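Local coordinates for hypothetical protein (Legionella pneumophila subsp. pneumophila, PDB 4G2A) that is of unknown function but is a putative nutrient-binding protein with DUF4424 and YARHG domains, at residues 45-50 with 138-143; 28-33 with 157-162. All blocks are in the same frame, centred on the assembly; numbering follows the deposited sequence.

Contact 1 (45-50 with 138-143); sequences HYNCNF and NIHHDY
Tyr143 meets Tyr46 where strands 45-50 and 138-143 pair as antiparallel neighbours in a beta-sheet. Tyr143 and Phe50 bury the most surface. The Tyr143 side chain takes the crowded position between its backbone N and carbonyl carbon (chi1 56°). This turns the ring back over Tyr46, its hydrogen-bonded pair partner. The two rings are nearly parallel, with planes 11° apart, but are slid so far that they barely overlap. Tyr46 CB instead makes a CH-pi contact over the face of the Tyr143 ring, 3.9 Å from its centroid. Phe50 presents its edge to the face of the His141 ring, an edge-to-face pair, with CE2 3.5 Å from His141 ND1. Phe50 CD2 also packs on Ile139 CG2. Phe66 and Trp127 add further rings around His141 on this buried face.

The other face is polar. Asn49 and Asn138 join their amides by two reciprocal hydrogen bonds, ND2 of Asn49 to OD1 of Asn138 at 2.8 Å and ND2 of Asn138 to OD1 of Asn49 at 3.0 Å. At the far end, His45 NE2 donates in its ring plane to Asp142 OD1 at 2.7 Å, meeting the carboxylate from 37° above its plane.

Contact 2 (28-33 with 157-162); sequences IRISGK and VRYVLK. With SO4 (sulfate ion), chain D; SO4 (sulfate ion), chain E.
Tyr159 holds CG anti to its backbone N (chi1 -161°), which sends the ring across to strand 28-33. Ile28 has CG1 beside its own backbone N (chi1 -61°), and both of its branches meet that ring. The two side chains come from opposite directions. The CG2 methyl of Ile28 sits over one face of the Tyr159 ring, in a CH-pi contact 4.0 Å from the centroid. Its CD1 lies on the same side of the ring plane, nearer the other edge, 3.7 Å from Tyr159 CE1. CD1 of Ile28 also approaches CD2 of Leu161, more loosely.

Ile30, two residues on, also points into this layer. Its CG2 meets Val157 CG2 tip to tip at 3.7 Å, while its CD1 lies obliquely against the Tyr159 ring, 4.0 Å from CD2.

The strands are not bonded neighbours. Their axes stay 9.6 Å apart and run roughly antiparallel, at 155°. This side-chain packing is consistent with a curled sheet folding over its own apolar face, as in a sandwich- or barrel-like core. Leu229 and Leu231 of strand 229-235, with Leu177 and Val179 of strand 174-180, continue the apolar layer around these residues.

Alternate residues of strand 28-33 face the other way. There the extended Arg29 side chain holds two sulfate ions at the edge of its guanidinium. NH1 and NH2 grip the sulfate of chain D through O3 and O2, each bond 2.7 Å long. NE gives a straighter bond to O3 of the sulfate of chain E, at 3.2 Å. Ser31 OG lies beside the chain D sulfate, 3.3 Å from its O2, in weak contact only. Both ions probably come from the crystallisation liquor.

Overall arrangement
Contact 1 pairs strands edge by edge, whereas contact 2 packs side chains across the core. Their centres lie about 11 Å apart. Strands 21-33 and 43-54 are adjacent in sequence and in the sheet, and so are strands 136-150 and 155-160. Backbone bonds connect the two contacts, His45 N to Ser31 O at 2.8 Å and Asn47 N to Arg29 O at 2.9 Å. Tyr159 of contact 2 also touches the aromatic face of contact 1, its OH 3.3 Å from Phe50 CZ. Along the chain, contact 1 is nested inside the loop that contact 2 closes. The chain D sulfate held by Arg29 in contact 2 also lies about 5 Å, nearest atoms, from the side chain of His45 in contact 1.

Contact 1 (45-50 with 138-143)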
ATOM      1  N   HIS A  45      -7.993  -1.350  -2.784  1.00 28.15           N
ATOM      2  CA  HIS A  45      -9.236  -2.100  -2.621  1.00 28.12           C
ATOM      3  C   HIS A  45      -8.901  -3.488  -2.109  1.00 28.92           C
ATOM      4  O   HIS A  45      -8.172  -4.235  -2.750  1.00 28.15           O
ATOM      5  CB  HIS A  45     -10.017  -2.149  -3.943  1.00 30.69           C
ATOM      6  CG  HIS A  45     -11.346  -2.831  -3.846  1.00 35.22           C
ATOM      7  ND1 HIS A  45     -11.902  -3.470  -4.938  1.00 38.20           N
ATOM      8  CD2 HIS A  45     -12.179  -2.971  -2.787  1.00 36.85           C
ATOM      9  CE1 HIS A  45     -13.054  -3.963  -4.515  1.00 38.02           C
ATOM     10  NE2 HIS A  45     -13.260  -3.688  -3.227  1.00 37.63           N
ATOM     11  N   TYR A  46      -9.425  -3.815  -0.936  1.00 24.94           N
ATOM     12  CA  TYR A  46      -9.185  -5.075  -0.244  1.00 24.07           C
ATOM     13  C   TYR A  46     -10.358  -6.019  -0.374  1.00 27.53           C
ATOM     14  O   TYR A  46     -11.475  -5.658   0.008  1.00 26.93           O
ATOM     15  CB  TYR A  46      -8.924  -4.824   1.257  1.00 24.93           C
ATOM     16  CG  TYR A  46      -7.754  -3.920   1.579  1.00 26.20           C
ATOM     17  CD1 TYR A  46      -7.829  -2.543   1.362  1.00 28.56           C
ATOM     18  CD2 TYR A  46      -6.635  -4.410   2.241  1.00 26.56           C
ATOM     19  CE1 TYR A  46      -6.771  -1.698   1.700  1.00 30.05           C
ATOM     20  CE2 TYR A  46      -5.579  -3.576   2.593  1.00 27.90           C
ATOM     21  CZ  TYR A  46      -5.646  -2.220   2.315  1.00 35.49           C
ATOM     22  OH  TYR A  46      -4.589  -1.413   2.658  1.00 38.31           O
ATOM     23  N   ASN A  47     -10.114  -7.226  -0.923  1.00 23.99           N
ATOM     24  CA  ASN A  47     -11.109  -8.296  -0.961  1.00 25.64           C
ATOM     25  C   ASN A  47     -10.493  -9.423  -0.145  1.00 32.30           C
ATOM     26  O   ASN A  47      -9.476  -9.996  -0.547  1.00 32.35           O
ATOM     27  CB  ASN A  47     -11.479  -8.710  -2.368  1.00 26.97           C
ATOM     28  CG  ASN A  47     -12.220  -7.664  -3.142  1.00 44.34           C
ATOM     29  OD1 ASN A  47     -11.629  -6.891  -3.896  1.00 39.08           O
ATOM     30  ND2 ASN A  47     -13.540  -7.707  -3.081  1.00 38.58           N
ATOM     31  N   CYS A  48     -11.016  -9.649   1.059  1.00 30.27           N
ATOM     32  CA  CYS A  48     -10.428 -10.621   1.972  1.00 30.87           C
ATOM     33  C   CYS A  48     -11.394 -11.717   2.318  1.00 31.66           C
ATOM     34  O   CYS A  48     -12.493 -11.442   2.763  1.00 30.86           O
ATOM     35  CB  CYS A  48      -9.922  -9.939   3.241  1.00 31.95           C
ATOM     36  SG  CYS A  48      -8.993  -8.411   2.963  1.00 36.25           S
ATOM     37  N   ASN A  49     -10.946 -12.958   2.200  1.00 27.17           N
ATOM     38  CA  ASN A  49     -11.724 -14.101   2.595  1.00 27.61           C
ATOM     39  C   ASN A  49     -10.994 -14.783   3.722  1.00 30.85           C
ATOM     40  O   ASN A  49      -9.768 -14.751   3.756  1.00 30.04           O
ATOM     41  CB  ASN A  49     -12.024 -15.059   1.422  1.00 27.88           C
ATOM     42  CG  ASN A  49     -13.259 -15.876   1.724  1.00 37.93           C
ATOM     43  OD1 ASN A  49     -14.386 -15.420   1.524  1.00 32.23           O
ATOM     44  ND2 ASN A  49     -13.086 -17.063   2.300  1.00 28.58           N
ATOM     45  N   PHE A  50     -11.750 -15.344   4.676  1.00 27.52           N
ATOM     46  CA  PHE A  50     -11.223 -16.012   5.861  1.00 27.45           C
ATOM     47  C   PHE A  50     -12.049 -17.232   6.152  1.00 33.83           C
ATOM     48  O   PHE A  50     -13.280 -17.200   6.034  1.00 34.56           O
ATOM     49  CB  PHE A  50     -11.236 -15.089   7.102  1.00 28.62           C
ATOM     50  CG  PHE A  50     -10.787 -13.670   6.876  1.00 29.07           C
ATOM     51  CD1 PHE A  50      -9.438 -13.331   6.944  1.00 32.33           C
ATOM     52  CD2 PHE A  50     -11.705 -12.674   6.570  1.00 29.14           C
ATOM     53  CE1 PHE A  50      -9.012 -12.016   6.678  1.00 32.03           C
ATOM     54  CE2 PHE A  50     -11.281 -11.367   6.311  1.00 31.92           C
ATOM     55  CZ  PHE A  50      -9.934 -11.047   6.379  1.00 30.13           C
ATOM     56  N   ASN A 138     -17.408 -18.974   6.986  1.00 34.61           N
ATOM     57  CA  ASN A 138     -16.737 -18.136   6.001  1.00 33.14           C
ATOM     58  C   ASN A 138     -16.962 -16.655   6.339  1.00 36.79           C
ATOM     59  O   ASN A 138     -18.104 -16.240   6.572  1.00 36.75           O
ATOM     60  CB  ASN A 138     -17.245 -18.439   4.600  1.00 29.18           C
ATOM     61  CG  ASN A 138     -16.301 -17.922   3.545  1.00 39.90           C
ATOM     62  OD1 ASN A 138     -15.285 -18.541   3.254  1.00 32.66           O
ATOM     63  ND2 ASN A 138     -16.584 -16.752   2.992  1.00 26.67           N
ATOM     64  N   ILE A 139     -15.866 -15.878   6.411  1.00 31.93           N
ATOM     65  CA  ILE A 139     -15.913 -14.439   6.654  1.00 30.43           C
ATOM     66  C   ILE A 139     -15.319 -13.771   5.435  1.00 32.55           C
ATOM     67  O   ILE A 139     -14.271 -14.191   4.966  1.00 31.48           O
ATOM     68  CB  ILE A 139     -15.234 -13.971   8.004  1.00 32.58           C
ATOM     69  CG1 ILE A 139     -15.896 -14.626   9.273  1.00 33.20           C
ATOM     70  CG2 ILE A 139     -15.196 -12.421   8.129  1.00 30.44           C
ATOM     71  CD1 ILE A 139     -17.414 -14.352   9.519  1.00 35.92           C
ATOM     72  N   HIS A 140     -16.015 -12.764   4.900  1.00 29.47           N
ATOM     73  CA  HIS A 140     -15.550 -11.975   3.762  1.00 27.78           C
ATOM     74  C   HIS A 140     -15.621 -10.482   4.076  1.00 29.30           C
ATOM     75  O   HIS A 140     -16.614 -10.006   4.615  1.00 28.74           O
ATOM     76  CB  HIS A 140     -16.320 -12.289   2.468  1.00 29.03           C
ATOM     77  CG  HIS A 140     -15.744 -11.593   1.270  1.00 31.61           C
ATOM     78  ND1 HIS A 140     -16.266 -10.405   0.809  1.00 33.40           N
ATOM     79  CD2 HIS A 140     -14.667 -11.914   0.522  1.00 33.15           C
ATOM     80  CE1 HIS A 140     -15.514 -10.058  -0.224  1.00 32.71           C
ATOM     81  NE2 HIS A 140     -14.535 -10.930  -0.428  1.00 32.90           N
ATOM     82  N   HIS A 141     -14.541  -9.769   3.741  1.00 25.23           N
ATOM     83  CA  HIS A 141     -14.362  -8.335   3.878  1.00 24.04           C
ATOM     84  C   HIS A 141     -14.195  -7.699   2.508  1.00 28.80           C
ATOM     85  O   HIS A 141     -13.571  -8.272   1.608  1.00 28.35           O
ATOM     86  CB  HIS A 141     -13.130  -8.008   4.731  1.00 23.35           C
ATOM     87  CG  HIS A 141     -13.285  -8.256   6.192  1.00 26.90           C
ATOM     88  ND1 HIS A 141     -12.212  -8.118   7.059  1.00 28.42           N
ATOM     89  CD2 HIS A 141     -14.369  -8.647   6.901  1.00 29.76           C
ATOM     90  CE1 HIS A 141     -12.678  -8.415   8.259  1.00 27.81           C
ATOM     91  NE2 HIS A 141     -13.972  -8.741   8.212  1.00 29.05           N
ATOM     92  N   ASP A 142     -14.758  -6.510   2.360  1.00 25.44           N
ATOM     93  CA  ASP A 142     -14.664  -5.692   1.155  1.00 26.19           C
ATOM     94  C   ASP A 142     -14.669  -4.258   1.649  1.00 30.67           C
ATOM     95  O   ASP A 142     -15.588  -3.862   2.363  1.00 31.80           O
ATOM     96  CB  ASP A 142     -15.806  -5.999   0.156  1.00 28.86           C
ATOM     97  CG  ASP A 142     -15.878  -5.148  -1.103  1.00 44.41           C
ATOM     98  OD1 ASP A 142     -15.009  -4.269  -1.283  1.00 43.21           O
ATOM     99  OD2 ASP A 142     -16.833  -5.331  -1.890  1.00 58.84           O
ATOM    100  N   TYR A 143     -13.594  -3.527   1.365  1.00 26.01           N
ATOM    101  CA  TYR A 143     -13.423  -2.139   1.771  1.00 25.73           C
ATOM    102  C   TYR A 143     -12.275  -1.516   0.970  1.00 28.66           C
ATOM    103  O   TYR A 143     -11.560  -2.216   0.250  1.00 26.67           O
ATOM    104  CB  TYR A 143     -13.179  -2.019   3.297  1.00 25.81           C
ATOM    105  CG  TYR A 143     -11.997  -2.822   3.798  1.00 26.83           C
ATOM    106  CD1 TYR A 143     -12.134  -4.167   4.134  1.00 29.07           C
ATOM    107  CD2 TYR A 143     -10.759  -2.224   3.999  1.00 25.93           C
ATOM    108  CE1 TYR A 143     -11.053  -4.907   4.606  1.00 28.45           C
ATOM    109  CE2 TYR A 143      -9.680  -2.946   4.492  1.00 26.14           C
ATOM    110  CZ  TYR A 143      -9.827  -4.292   4.779  1.00 30.05           C
ATOM    111  OH  TYR A 143      -8.766  -5.005   5.258  1.00 28.20           O
TER

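Contact 2 (28-33 with 157-162)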
ATOM      1  N   ILE A  28      -6.255 -12.824   0.643  1.00 24.95           N
ATOM      2  CA  ILE A  28      -6.252 -11.373   0.757  1.00 23.55           C
ATOM      3  C   ILE A  28      -5.707 -10.730  -0.533  1.00 30.21           C
ATOM      4  O   ILE A  28      -4.532 -10.864  -0.885  1.00 30.24           O
ATOM      5  CB  ILE A  28      -5.464 -10.975   2.041  1.00 25.05           C
ATOM      6  CG1 ILE A  28      -6.165 -11.578   3.303  1.00 24.72           C
ATOM      7  CG2 ILE A  28      -5.317  -9.445   2.166  1.00 25.29           C
ATOM      8  CD1 ILE A  28      -5.283 -11.843   4.505  1.00 27.00           C
ATOM      9  N   ARG A  29      -6.588 -10.021  -1.220  1.00 27.34           N
ATOM     10  CA  ARG A  29      -6.288  -9.362  -2.485  1.00 27.09           C
ATOM     11  C   ARG A  29      -6.349  -7.872  -2.265  1.00 30.93           C
ATOM     12  O   ARG A  29      -7.364  -7.380  -1.806  1.00 32.36           O
ATOM     13  CB  ARG A  29      -7.285  -9.824  -3.567  1.00 24.33           C
ATOM     14  CG  ARG A  29      -6.780  -9.606  -4.970  1.00 28.42           C
ATOM     15  CD  ARG A  29      -7.814 -10.057  -5.964  1.00 37.38           C
ATOM     16  NE  ARG A  29      -7.443  -9.745  -7.342  1.00 35.02           N
ATOM     17  CZ  ARG A  29      -7.780  -8.619  -7.952  1.00 47.70           C
ATOM     18  NH1 ARG A  29      -8.489  -7.697  -7.314  1.00 46.05           N
ATOM     19  NH2 ARG A  29      -7.394  -8.394  -9.194  1.00 35.83           N
ATOM     20  N   ILE A  30      -5.238  -7.168  -2.512  1.00 26.32           N
ATOM     21  CA  ILE A  30      -5.109  -5.718  -2.299  1.00 24.84           C
ATOM     22  C   ILE A  30      -4.786  -5.126  -3.664  1.00 28.46           C
ATOM     23  O   ILE A  30      -3.735  -5.426  -4.252  1.00 27.18           O
ATOM     24  CB  ILE A  30      -4.053  -5.386  -1.197  1.00 26.78           C
ATOM     25  CG1 ILE A  30      -4.303  -6.199   0.105  1.00 26.00           C
ATOM     26  CG2 ILE A  30      -4.017  -3.887  -0.922  1.00 27.81           C
ATOM     27  CD1 ILE A  30      -3.283  -5.987   1.268  1.00 27.99           C
ATOM     28  N   SER A  31      -5.753  -4.391  -4.222  1.00 25.81           N
ATOM     29  CA  SER A  31      -5.663  -3.862  -5.587  1.00 26.14           C
ATOM     30  C   SER A  31      -5.626  -2.337  -5.640  1.00 29.07           C
ATOM     31  O   SER A  31      -6.493  -1.689  -5.067  1.00 28.69           O
ATOM     32  CB  SER A  31      -6.828  -4.380  -6.419  1.00 28.90           C
ATOM     33  OG  SER A  31      -6.611  -3.987  -7.761  1.00 43.16           O
ATOM     34  N   GLY A  32      -4.640  -1.795  -6.356  1.00 26.46           N
ATOM     35  CA  GLY A  32      -4.413  -0.356  -6.514  1.00 25.40           C
ATOM     36  C   GLY A  32      -5.183   0.294  -7.647  1.00 30.26           C
ATOM     37  O   GLY A  32      -5.444  -0.332  -8.672  1.00 29.91           O
ATOM     38  N   LYS A  33      -5.539   1.570  -7.457  1.00 28.20           N
ATOM     39  CA  LYS A  33      -6.230   2.439  -8.411  1.00 29.20           C
ATOM     40  C   LYS A  33      -5.637   3.830  -8.279  1.00 34.90           C
ATOM     41  O   LYS A  33      -5.423   4.269  -7.149  1.00 34.68           O
ATOM     42  CB  LYS A  33      -7.736   2.457  -8.109  1.00 32.00           C
ATOM     43  CG  LYS A  33      -8.609   3.094  -9.183  1.00 41.97           C
ATOM     44  CD  LYS A  33     -10.091   3.072  -8.769  1.00 49.88           C
ATOM     45  CE  LYS A  33     -10.967   3.708  -9.827  1.00 75.17           C
ATOM     46  NZ  LYS A  33     -12.382   3.876  -9.384  1.00 89.16           N
ATOM     47  N   VAL A 157       1.829  -0.105   1.462  1.00 28.65           N
ATOM     48  CA  VAL A 157       0.644  -0.963   1.445  1.00 29.40           C
ATOM     49  C   VAL A 157       0.865  -1.882   2.636  1.00 33.28           C
ATOM     50  O   VAL A 157       1.958  -2.420   2.807  1.00 33.36           O
ATOM     51  CB  VAL A 157       0.327  -1.658   0.081  1.00 33.60           C
ATOM     52  CG1 VAL A 157       1.588  -2.096  -0.642  1.00 34.09           C
ATOM     53  CG2 VAL A 157      -0.650  -2.817   0.234  1.00 33.58           C
ATOM     54  N   ARG A 158      -0.100  -1.888   3.558  1.00 28.68           N
ATOM     55  CA  ARG A 158       0.042  -2.632   4.802  1.00 27.37           C
ATOM     56  C   ARG A 158      -1.191  -3.448   5.100  1.00 29.17           C
ATOM     57  O   ARG A 158      -2.284  -3.144   4.631  1.00 28.43           O
ATOM     58  CB  ARG A 158       0.333  -1.687   5.993  1.00 24.51           C
ATOM     59  CG  ARG A 158       1.193  -0.464   5.708  1.00 26.92           C
ATOM     60  CD  ARG A 158       1.264   0.376   6.949  1.00 25.41           C
ATOM     61  NE  ARG A 158       1.629   1.778   6.719  1.00 22.79           N
ATOM     62  CZ  ARG A 158       2.876   2.244   6.724  1.00 37.18           C
ATOM     63  NH1 ARG A 158       3.904   1.414   6.891  1.00 22.87           N
ATOM     64  NH2 ARG A 158       3.107   3.540   6.569  1.00 27.63           N
ATOM     65  N   TYR A 159      -1.000  -4.483   5.915  1.00 26.63           N
ATOM     66  CA  TYR A 159      -2.034  -5.395   6.395  1.00 24.95           C
ATOM     67  C   TYR A 159      -1.567  -6.014   7.709  1.00 27.66           C
ATOM     68  O   TYR A 159      -0.505  -6.631   7.727  1.00 26.57           O
ATOM     69  CB  TYR A 159      -2.347  -6.470   5.350  1.00 24.65           C
ATOM     70  CG  TYR A 159      -3.675  -7.157   5.568  1.00 25.01           C
ATOM     71  CD1 TYR A 159      -3.789  -8.233   6.443  1.00 25.23           C
ATOM     72  CD2 TYR A 159      -4.830  -6.705   4.932  1.00 25.23           C
ATOM     73  CE1 TYR A 159      -5.010  -8.855   6.666  1.00 24.33           C
ATOM     74  CE2 TYR A 159      -6.056  -7.334   5.133  1.00 26.50           C
ATOM     75  CZ  TYR A 159      -6.137  -8.421   5.990  1.00 32.09           C
ATOM     76  OH  TYR A 159      -7.337  -9.059   6.196  1.00 34.88           O
ATOM     77  N   VAL A 160      -2.350  -5.833   8.808  1.00 23.37           N
ATOM     78  CA  VAL A 160      -2.021  -6.375  10.130  1.00 23.30           C
ATOM     79  C   VAL A 160      -2.366  -7.882  10.178  1.00 28.70           C
ATOM     80  O   VAL A 160      -3.522  -8.269  10.017  1.00 27.87           O
ATOM     81  CB  VAL A 160      -2.669  -5.591  11.291  1.00 25.90           C
ATOM     82  CG1 VAL A 160      -2.359  -6.244  12.640  1.00 26.08           C
ATOM     83  CG2 VAL A 160      -2.223  -4.125  11.279  1.00 24.49           C
ATOM     84  N   LEU A 161      -1.326  -8.710  10.411  1.00 26.27           N
ATOM     85  CA  LEU A 161      -1.382 -10.163  10.453  1.00 26.42           C
ATOM     86  C   LEU A 161      -0.974 -10.728  11.814  1.00 32.21           C
ATOM     87  O   LEU A 161      -1.369 -11.850  12.118  1.00 33.47           O
ATOM     88  CB  LEU A 161      -0.454 -10.738   9.363  1.00 26.53           C
ATOM     89  CG  LEU A 161      -0.905 -10.547   7.891  1.00 30.75           C
ATOM     90  CD1 LEU A 161       0.236 -10.857   6.913  1.00 31.46           C
ATOM     91  CD2 LEU A 161      -2.116 -11.391   7.561  1.00 30.67           C
ATOM     92  N   LYS A 162      -0.188  -9.975  12.625  1.00 28.32           N
ATOM     93  CA  LYS A 162       0.316 -10.418  13.933  1.00 29.50           C
ATOM     94  C   LYS A 162      -0.816 -10.748  14.937  1.00 34.95           C
ATOM     95  O   LYS A 162      -0.619 -11.543  15.859  1.00 33.77           O
ATOM     96  CB  LYS A 162       1.252  -9.362  14.551  1.00 30.69           C
ATOM     97  CG  LYS A 162       2.624  -9.272  13.885  1.00 35.95           C
ATOM     98  CD  LYS A 162       3.618  -8.487  14.752  1.00 40.84           C
ATOM     99  CE  LYS A 162       4.756  -7.877  13.958  1.00 52.34           C
ATOM    100  NZ  LYS A 162       5.683  -7.061  14.808  1.00 63.26           N
TER
HETATM  101  S   SO4 D 403      -8.624  -5.382 -10.292  1.00 80.81           S
HETATM  102  O1  SO4 D 403      -8.605  -3.938 -10.544  1.00 81.09           O
HETATM  103  O2  SO4 D 403      -7.259  -5.926 -10.328  1.00 78.47           O
HETATM  104  O3  SO4 D 403      -9.221  -5.647  -8.987  1.00 81.85           O
HETATM  105  O4  SO4 D 403      -9.446  -6.016 -11.324  1.00 83.09           O
HETATM  106  S   SO4 E 404      -5.330 -11.918 -10.518  1.00109.53           S
HETATM  107  O1  SO4 E 404      -5.894 -10.800 -11.282  1.00108.80           O
HETATM  108  O2  SO4 E 404      -3.878 -11.752 -10.396  1.00109.91           O
HETATM  109  O3  SO4 E 404      -5.949 -11.958  -9.183  1.00109.75           O
HETATM  110  O4  SO4 E 404      -5.601 -13.180 -11.212  1.00109.73           O